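Local atomic coordinates of high choriolytic enzyme 1 (Oryzias latipes, PDB entry 3VTG), a protein that digests the inner layer of the egg envelope at hatching, as a zinc-dependent endopeptidase of the astacin family. Residues Tyr24-Glu29 / Ile63-Lys68; Ser28-Gly33 / Leu84-Gly89. All blocks are in the same frame, centred on the assembly; numbering follows the deposited sequence.

Contact 1: residues Tyr24-Glu29 / Ile63-Lys68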
loop_
_atom_site.group_PDB
_atom_site.type_symbol
_atom_site.label_atom_id
_atom_site.label_comp_id
_atom_site.label_asym_id
_atom_site.label_seq_id
_atom_site.Cartn_x
_atom_site.Cartn_y
_atom_site.Cartn_z
ATOM N N TYR A 24 -13.088 9.604 -4.379
ATOM C CA TYR A 24 -11.929 9.866 -5.228
ATOM C C TYR A 24 -12.305 10.601 -6.504
ATOM O O TYR A 24 -13.458 10.565 -6.937
ATOM C CB TYR A 24 -11.201 8.560 -5.584
ATOM C CG TYR A 24 -12.014 7.643 -6.473
ATOM C CD1 TYR A 24 -12.003 7.788 -7.865
ATOM C CD2 TYR A 24 -12.805 6.640 -5.923
ATOM C CE1 TYR A 24 -12.763 6.961 -8.676
ATOM C CE2 TYR A 24 -13.565 5.807 -6.725
ATOM C CZ TYR A 24 -13.542 5.972 -8.097
ATOM O OH TYR A 24 -14.296 5.141 -8.883
ATOM N N VAL A 25 -11.311 11.260 -7.090
ATOM C CA VAL A 25 -11.396 11.783 -8.449
ATOM C C VAL A 25 -10.205 11.248 -9.237
ATOM O O VAL A 25 -9.133 11.005 -8.673
ATOM C CB VAL A 25 -11.450 13.335 -8.498
ATOM C CG1 VAL A 25 -12.711 13.857 -7.820
ATOM C CG2 VAL A 25 -10.207 13.969 -7.885
ATOM N N ILE A 26 -10.405 11.042 -10.533
ATOM C CA ILE A 26 -9.344 10.572 -11.415
ATOM C C ILE A 26 -9.062 11.641 -12.468
ATOM O O ILE A 26 -9.974 12.090 -13.169
ATOM C CB ILE A 26 -9.705 9.216 -12.067
ATOM C CG1 ILE A 26 -9.844 8.127 -10.991
ATOM C CG2 ILE A 26 -8.659 8.814 -13.100
ATOM C CD1 ILE A 26 -10.398 6.806 -11.489
ATOM N N SER A 27 -7.798 12.045 -12.562
ATOM C CA SER A 27 -7.368 13.102 -13.483
ATOM C C SER A 27 -7.901 12.910 -14.902
ATOM O O SER A 27 -7.925 11.789 -15.419
ATOM C CB SER A 27 -5.841 13.180 -13.521
ATOM O OG SER A 27 -5.388 14.051 -14.548
ATOM N N SER A 28 -8.311 14.015 -15.524
ATOM C CA SER A 28 -8.772 14.023 -16.913
ATOM C C SER A 28 -7.689 13.580 -17.906
ATOM O O SER A 28 -7.995 13.272 -19.060
ATOM C CB SER A 28 -9.295 15.412 -17.292
ATOM O OG SER A 28 -8.235 16.342 -17.409
ATOM N N GLU A 29 -6.433 13.543 -17.458
ATOM C CA GLU A 29 -5.327 13.068 -18.296
ATOM C C GLU A 29 -5.522 11.612 -18.722
ATOM O O GLU A 29 -5.149 11.225 -19.830
ATOM C CB GLU A 29 -3.980 13.229 -17.582
ATOM C CG GLU A 29 -2.780 12.878 -18.458
ATOM C CD GLU A 29 -1.442 12.988 -17.753
ATOM O OE1 GLU A 29 -1.402 13.390 -16.571
ATOM O OE2 GLU A 29 -0.414 12.676 -18.396
ATOM N N ILE A 63 -9.391 11.282 -2.382
ATOM C CA ILE A 63 -8.169 10.933 -3.091
ATOM C C ILE A 63 -8.217 11.499 -4.510
ATOM O O ILE A 63 -9.203 11.321 -5.231
ATOM C CB ILE A 63 -7.960 9.404 -3.132
ATOM C CG1 ILE A 63 -7.827 8.845 -1.708
ATOM C CG2 ILE A 63 -6.736 9.050 -3.968
ATOM C CD1 ILE A 63 -7.795 7.332 -1.632
ATOM N N SER A 64 -7.146 12.187 -4.896
ATOM C CA SER A 64 -6.990 12.685 -6.251
ATOM C C SER A 64 -5.938 11.847 -6.966
ATOM O O SER A 64 -4.750 11.933 -6.654
ATOM C CB SER A 64 -6.581 14.157 -6.219
ATOM O OG SER A 64 -6.391 14.656 -7.530
ATOM N N VAL A 65 -6.385 11.023 -7.909
ATOM C CA VAL A 65 -5.486 10.146 -8.661
ATOM C C VAL A 65 -4.891 10.909 -9.845
ATOM O O VAL A 65 -5.620 11.395 -10.716
ATOM C CB VAL A 65 -6.185 8.851 -9.138
ATOM C CG1 VAL A 65 -5.181 7.911 -9.790
ATOM C CG2 VAL A 65 -6.888 8.153 -7.978
ATOM N N VAL A 66 -3.565 11.012 -9.859
ATOM C CA VAL A 66 -2.849 11.819 -10.847
ATOM C C VAL A 66 -1.674 11.035 -11.423
ATOM O O VAL A 66 -1.141 10.134 -10.767
ATOM C CB VAL A 66 -2.339 13.152 -10.244
ATOM C CG1 VAL A 66 -3.497 14.104 -9.970
ATOM C CG2 VAL A 66 -1.526 12.912 -8.978
ATOM N N SER A 67 -1.274 11.363 -12.649
ATOM C CA SER A 67 -0.100 10.731 -13.240
ATOM C C SER A 67 1.130 11.592 -13.009
ATOM O O SER A 67 1.483 12.425 -13.843
ATOM C CB SER A 67 -0.300 10.466 -14.731
ATOM O OG SER A 67 0.837 9.806 -15.267
ATOM N N LYS A 68 1.776 11.399 -11.866
ATOM C CA LYS A 68 3.005 12.126 -11.563
ATOM C C LYS A 68 4.199 11.171 -11.570
ATOM O O LYS A 68 4.162 10.150 -12.263
ATOM C CB LYS A 68 2.855 12.928 -10.263
ATOM C CG LYS A 68 1.835 14.047 -10.416
ATOM C CD LYS A 68 1.789 14.997 -9.235
ATOM C CE LYS A 68 0.880 16.172 -9.554
ATOM N NZ LYS A 68 0.735 17.118 -8.416
HETATM O O HOH W 1 -2.643 13.523 -14.151
HETATM O O HOH W 2 1.815 11.385 -17.240
HETATM O O HOH W 3 1.062 14.507 -15.628
#

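Contact 2: residues Ser28-Gly33 / Leu84-Gly89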
loop_
_atom_site.group_PDB
_atom_site.type_symbol
_atom_site.label_atom_id
_atom_site.label_comp_id
_atom_site.label_asym_id
_atom_site.label_seq_id
_atom_site.Cartn_x
_atom_site.Cartn_y
_atom_site.Cartn_z
ATOM N N SER A 28 -8.311 14.015 -15.524
ATOM C CA SER A 28 -8.772 14.023 -16.913
ATOM C C SER A 28 -7.689 13.580 -17.906
ATOM O O SER A 28 -7.995 13.272 -19.060
ATOM C CB SER A 28 -9.295 15.412 -17.292
ATOM O OG SER A 28 -8.235 16.342 -17.409
ATOM N N GLU A 29 -6.433 13.543 -17.458
ATOM C CA GLU A 29 -5.327 13.068 -18.296
ATOM C C GLU A 29 -5.522 11.612 -18.722
ATOM O O GLU A 29 -5.149 11.225 -19.830
ATOM C CB GLU A 29 -3.980 13.229 -17.582
ATOM C CG GLU A 29 -2.780 12.878 -18.458
ATOM C CD GLU A 29 -1.442 12.988 -17.753
ATOM O OE1 GLU A 29 -1.402 13.390 -16.571
ATOM O OE2 GLU A 29 -0.414 12.676 -18.396
ATOM N N TYR A 30 -6.101 10.807 -17.837
ATOM C CA TYR A 30 -6.305 9.388 -18.112
ATOM C C TYR A 30 -7.401 9.153 -19.147
ATOM O O TYR A 30 -8.451 9.799 -19.105
ATOM C CB TYR A 30 -6.663 8.642 -16.829
ATOM C CG TYR A 30 -5.592 8.630 -15.759
ATOM C CD1 TYR A 30 -4.472 7.809 -15.871
ATOM C CD2 TYR A 30 -5.721 9.415 -14.615
ATOM C CE1 TYR A 30 -3.503 7.785 -14.881
ATOM C CE2 TYR A 30 -4.761 9.394 -13.617
ATOM C CZ TYR A 30 -3.655 8.580 -13.753
ATOM O OH TYR A 30 -2.706 8.552 -12.757
ATOM N N SER A 31 -7.150 8.221 -20.064
ATOM C CA SER A 31 -8.166 7.764 -21.011
ATOM C C SER A 31 -9.238 6.960 -20.282
ATOM O O SER A 31 -9.038 6.545 -19.135
ATOM C CB SER A 31 -7.531 6.898 -22.101
ATOM O OG SER A 31 -6.981 5.713 -21.551
ATOM N N GLY A 32 -10.363 6.725 -20.954
ATOM C CA GLY A 32 -11.439 5.899 -20.407
ATOM C C GLY A 32 -10.968 4.517 -19.982
ATOM O O GLY A 32 -11.387 4.003 -18.945
ATOM N N GLY A 33 -10.092 3.917 -20.785
ATOM C CA GLY A 33 -9.523 2.606 -20.481
ATOM C C GLY A 33 -8.683 2.615 -19.216
ATOM O O GLY A 33 -8.731 1.677 -18.421
ATOM N N LEU A 84 -2.648 10.633 -5.040
ATOM C CA LEU A 84 -2.156 9.282 -5.231
ATOM C C LEU A 84 -1.693 9.224 -6.676
ATOM O O LEU A 84 -2.480 9.471 -7.597
ATOM C CB LEU A 84 -3.260 8.252 -4.957
ATOM C CG LEU A 84 -2.911 6.758 -4.950
ATOM C CD1 LEU A 84 -3.931 5.971 -4.142
ATOM C CD2 LEU A 84 -2.805 6.191 -6.358
ATOM N N SER A 85 -0.413 8.924 -6.874
ATOM C CA SER A 85 0.153 8.901 -8.214
ATOM C C SER A 85 0.168 7.508 -8.817
ATOM O O SER A 85 0.736 6.573 -8.245
ATOM C CB SER A 85 1.561 9.487 -8.221
ATOM O OG SER A 85 2.080 9.512 -9.538
ATOM N N ILE A 86 -0.481 7.385 -9.970
ATOM C CA ILE A 86 -0.358 6.212 -10.824
ATOM C C ILE A 86 0.219 6.721 -12.145
ATOM O O ILE A 86 -0.520 7.151 -13.034
ATOM C CB ILE A 86 -1.721 5.494 -11.029
ATOM C CG1 ILE A 86 -2.290 5.002 -9.689
ATOM C CG2 ILE A 86 -1.609 4.343 -12.025
ATOM C CD1 ILE A 86 -1.428 3.987 -8.954
ATOM N N ASN A 87 1.547 6.719 -12.259
ATOM C CA ASN A 87 2.180 7.130 -13.507
ATOM C C ASN A 87 1.691 6.240 -14.645
ATOM O O ASN A 87 1.691 5.013 -14.526
ATOM C CB ASN A 87 3.703 7.086 -13.411
ATOM C CG ASN A 87 4.374 7.564 -14.685
ATOM O OD1 ASN A 87 4.669 6.766 -15.576
ATOM N ND2 ASN A 87 4.591 8.869 -14.792
ATOM N N ARG A 88 1.269 6.870 -15.740
ATOM C CA ARG A 88 0.691 6.160 -16.883
ATOM C C ARG A 88 1.647 5.153 -17.520
ATOM O O ARG A 88 1.207 4.152 -18.087
ATOM C CB ARG A 88 0.228 7.152 -17.947
ATOM C CG ARG A 88 -0.866 8.101 -17.494
ATOM C CD ARG A 88 -1.153 9.113 -18.582
ATOM N NE ARG A 88 -2.053 8.570 -19.595
ATOM C CZ ARG A 88 -2.353 9.177 -20.739
ATOM N NH1 ARG A 88 -1.811 10.351 -21.042
ATOM N NH2 ARG A 88 -3.198 8.606 -21.583
ATOM N N GLY A 89 2.946 5.425 -17.420
ATOM C CA GLY A 89 3.963 4.588 -18.052
ATOM C C GLY A 89 4.406 3.389 -17.236
ATOM O O GLY A 89 4.760 2.355 -17.803
HETATM O O HOH W 4 -5.819 10.063 -23.031
#

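Contact 1: residues Tyr24-Glu29 / Ile63-Lys68
V25 and V65 are joined through their backbones in a parallel pair of strands, 24-26 beside 63-66, within the mixed sheet of this astacin-family protease. Three bonds define the ladder: V25 N to I63 O (2.8 Å), V65 N to V25 O (2.9 Å) and S27 N to V65 O (2.9 Å). Their N-H...O angles of 160° or more make them nearly straight; the strand axes run 18° apart. On one face, I26 and V65 lie side by side and point the same way, with I26 CG1 4.2 Å from V65 CB; helix 32-43 packs on I26, while I86 touches V65. Y24 shares that face, but its ring leads off to E39, which bonds its OH.

Past the strand ends, water takes over from the direct ladder. One water binds S27 OG, E29 OE1 and S67 N together; two more tie the E29 carboxylate to S67 OG and S67 O. E29 reaches them with CG anti to its backbone N (chi1 -174°) and an extended chain, its start fixed by an ST turn in which E29 N donates to S27 OG. S67 OG is also hydrogen-bonded to R88 N, and S67 CB lies 3.6 Å from E29 OE1.

Contact 2: residues Ser28-Gly33 / Leu84-Gly89
Y30 sends its side chain from the turn before helix 32-43 to the carbonyl of I86, which its hydroxyl meets. From CB, with CG anti to the carbonyl carbon (chi1 -64°), the ring is turned so that its CD1-CE1 side runs past R88, whose chain runs the opposite way. CD1 lies 4.0 Å from R88 CG, and CE1 comes closer to the same methylene, at 3.7 Å. CZ lies 3.5 Å from I86 O, which sits at the ring edge, in its plane. At the tip, OH donates to I86 O over 2.6 Å, with a C=O...O angle of 128° and the donor tilted 28° from the carbonyl plane; I86 CB lies 3.6 Å from the same OH. A phenylalanine here would probably leave I86 O without this donor.

R88 bends at chi3 and lays one guanidinium face over E29 O, 3.5 Å from the plane. Its ion pair with E29 OE2 is long, and the firmer charge partner is E34, which salt-bridges NE. E34 also bonds S31 OG, the side chain at the N-cap of helix 32-43. The I86 side chain packs on I97 and E100 of helix 94-105. Y30 thus ties the start of one helix to a strand beside the helix that carries the HExxH part of the astacin HExxHxxGxxH zinc motif.

Contacts 1 and 2 have centres 7 Å apart and share S28 and E29: the chain leaves strand 20-26 in contact 1, turns, and enters helix 32-43 in contact 2. Their second segments belong to neighbouring strands, 62-66 and 81-86, joined where V66 O lies 2.9 Å from I86 N; farther on, K68 O lies 2.9 Å from N87 ND2. The two contacts approach the zinc-binding helix 94-105 unequally. The side chain of I86 is about 4 Å from that of E100, the predicted active-site residue, whereas that of V65 is about 8 Å away. The zinc held by H99, H103 and H109 is about 10 Å from the side chain of I86 and about 14 Å from that of I63.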